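Local coordinates for protein replicative DNA helicase (Nostoc punctiforme, PDB 4O1R) that is the intein of a replicative DNA helicase, which probably excises itself from the precursor and joins the flanking sequences, at residues L5-V11 / F133-N137. Residues are numbered along the deposited sequence; the frame is centred on the assembly and turned at random.
Sequences LAGDSLV and FVANN
Leu-10 and Val-11, at the start of strand 10-12, run beside Asn-136 and Ala-135, with the CA atoms of Leu-10 and Asn-136 5.0 Å apart and Asn-136 N bonded to Leu-10 O in the carbonyl plane. Leu-10 N in turn gives an almost straight bond (172°) to the side-chain atom Asn-136 OD1 at 2.8 Å. The amide thus stands in for a strand's backbone carbonyl just where 132-135 ends; Asn-136, with positive phi (50°), suits this bend because asparagine tolerates left-handed backbone angles. Its CG lies beside the backbone N (chi1 -84°), which swings the amide back over Ser-9 and Leu-10, and the donor sits above the OD1 carbonyl plane. ND2, turned the other way, is held by Lys-69 O and by a water that also donates to Asp-8 O. A leucine in place of Asn-136 would probably leave Leu-10 N and Lys-69 O without these mates and break the water bridge to Asp-8. Leu-10 O takes a second bond from a water linked to Asn-137 N, and Ala-135 CA adds a CA-H...O contact at 3.3 Å; the small methyl of Ala-135 leaves room for Leu-5 CD1, 3.7 Å from Ala-135 CB. The same leucine methyl packs obliquely on the buried ring, reaching Phe-133 CZ at 3.9 Å. The type I turn from Ala-6 to Ser-9 lies between Leu-5 and Val-11; serine suits its end because a hydroxyl on a short side chain gives Ala-6 O a second donor beside Ser-9 N. In this all-beta intein fold, Val-33 of strand 31-37 and Val-140 of strand 138-141 also touch Phe-133, and Ile-70 of strand 69-72 touches both Leu-5 and Ala-135, joining the N-terminal strands to edge strand 132-135.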
loop_
_atom_site.group_PDB
_atom_site.type_symbol
_atom_site.label_atom_id
_atom_site.label_comp_id
_atom_site.label_asym_id
_atom_site.label_seq_id
_atom_site.Cartn_x
_atom_site.Cartn_y
_atom_site.Cartn_z
ATOM N N LEU A 5 3.819 -6.500 -2.797
ATOM C CA LEU A 5 2.895 -6.847 -1.714
ATOM C C LEU A 5 2.442 -8.277 -1.797
ATOM O O LEU A 5 2.367 -8.861 -2.884
ATOM C CB LEU A 5 1.640 -5.968 -1.788
ATOM C CG LEU A 5 1.839 -4.465 -1.627
ATOM C CD1 LEU A 5 0.510 -3.778 -1.896
ATOM C CD2 LEU A 5 2.343 -4.136 -0.220
ATOM N N ALA A 6 2.054 -8.829 -0.654
ATOM C CA ALA A 6 1.417 -10.156 -0.653
ATOM C C ALA A 6 0.172 -10.141 -1.542
ATOM O O ALA A 6 -0.528 -9.127 -1.643
ATOM C CB ALA A 6 1.044 -10.569 0.766
ATOM N N GLY A 7 -0.103 -11.279 -2.171
ATOM C CA GLY A 7 -1.234 -11.394 -3.103
ATOM C C GLY A 7 -2.609 -11.158 -2.515
ATOM O O GLY A 7 -3.530 -10.753 -3.245
ATOM N N ASP A 8 -2.750 -11.369 -1.203
ATOM C CA ASP A 8 -4.038 -11.166 -0.548
ATOM C C ASP A 8 -4.264 -9.727 -0.100
ATOM O O ASP A 8 -5.312 -9.411 0.454
ATOM C CB ASP A 8 -4.267 -12.147 0.619
ATOM C CG ASP A 8 -3.220 -12.060 1.699
ATOM O OD1 ASP A 8 -2.134 -11.500 1.461
ATOM O OD2 ASP A 8 -3.482 -12.605 2.796
ATOM N N SER A 9 -3.292 -8.853 -0.353
ATOM C CA SER A 9 -3.448 -7.430 -0.037
ATOM C C SER A 9 -4.650 -6.861 -0.786
ATOM O O SER A 9 -4.770 -7.059 -1.986
ATOM C CB SER A 9 -2.199 -6.643 -0.435
ATOM O OG SER A 9 -1.029 -7.179 0.178
ATOM N N LEU A 10 -5.521 -6.149 -0.084
ATOM C CA LEU A 10 -6.773 -5.682 -0.680
ATOM C C LEU A 10 -6.671 -4.272 -1.221
ATOM O O LEU A 10 -6.234 -3.354 -0.516
ATOM C CB LEU A 10 -7.886 -5.721 0.360
ATOM C CG LEU A 10 -8.256 -7.092 0.901
ATOM C CD1 LEU A 10 -9.279 -6.962 2.012
ATOM C CD2 LEU A 10 -8.798 -7.975 -0.214
ATOM N N VAL A 11 -7.080 -4.093 -2.471
ATOM C CA VAL A 11 -7.223 -2.761 -3.036
ATOM C C VAL A 11 -8.700 -2.509 -3.325
ATOM O O VAL A 11 -9.441 -3.443 -3.632
ATOM C CB VAL A 11 -6.419 -2.750 -4.361
ATOM C CG1 VAL A 11 -6.363 -1.382 -4.955
ATOM C CG2 VAL A 11 -4.991 -3.319 -4.142
ATOM N N PHE A 133 -0.767 3.975 -3.979
ATOM C CA PHE A 133 -2.142 3.532 -3.864
ATOM C C PHE A 133 -2.395 3.036 -2.461
ATOM O O PHE A 133 -1.446 2.834 -1.682
ATOM C CB PHE A 133 -2.504 2.461 -4.918
ATOM C CG PHE A 133 -1.671 1.203 -4.845
ATOM C CD1 PHE A 133 -0.434 1.137 -5.494
ATOM C CD2 PHE A 133 -2.130 0.067 -4.172
ATOM C CE1 PHE A 133 0.344 -0.038 -5.448
ATOM C CE2 PHE A 133 -1.364 -1.106 -4.124
ATOM C CZ PHE A 133 -0.126 -1.154 -4.758
ATOM N N VAL A 134 -3.672 2.852 -2.144
ATOM C CA VAL A 134 -4.081 2.307 -0.858
ATOM C C VAL A 134 -4.234 0.792 -0.945
ATOM O O VAL A 134 -4.959 0.284 -1.800
ATOM C CB VAL A 134 -5.391 2.949 -0.367
ATOM C CG1 VAL A 134 -5.797 2.343 0.967
ATOM C CG2 VAL A 134 -5.251 4.465 -0.279
ATOM N N ALA A 135 -3.545 0.074 -0.062
ATOM C CA ALA A 135 -3.649 -1.377 0.032
ATOM C C ALA A 135 -3.815 -1.756 1.491
ATOM O O ALA A 135 -3.081 -1.254 2.354
ATOM C CB ALA A 135 -2.425 -2.042 -0.563
ATOM N N ASN A 136 -4.784 -2.624 1.779
ATOM C CA ASN A 136 -5.108 -2.954 3.164
ATOM C C ASN A 136 -5.292 -1.700 4.009
ATOM O O ASN A 136 -4.928 -1.652 5.189
ATOM C CB ASN A 136 -4.057 -3.892 3.787
ATOM C CG ASN A 136 -4.310 -5.348 3.466
ATOM O OD1 ASN A 136 -5.154 -5.693 2.631
ATOM N ND2 ASN A 136 -3.588 -6.221 4.146
ATOM N N ASN A 137 -5.852 -0.668 3.385
ATOM C CA ASN A 137 -6.151 0.589 4.078
ATOM C C ASN A 137 -4.895 1.282 4.622
ATOM O O ASN A 137 -4.964 2.001 5.616
ATOM C CB ASN A 137 -7.178 0.382 5.210
ATOM C CG ASN A 137 -8.524 -0.070 4.711
ATOM O OD1 ASN A 137 -9.047 0.462 3.733
ATOM N ND2 ASN A 137 -9.107 -1.043 5.397
HETATM O O HOH W 1 -4.978 -8.889 3.238
HETATM O O HOH W 2 -7.481 -1.006 0.863
#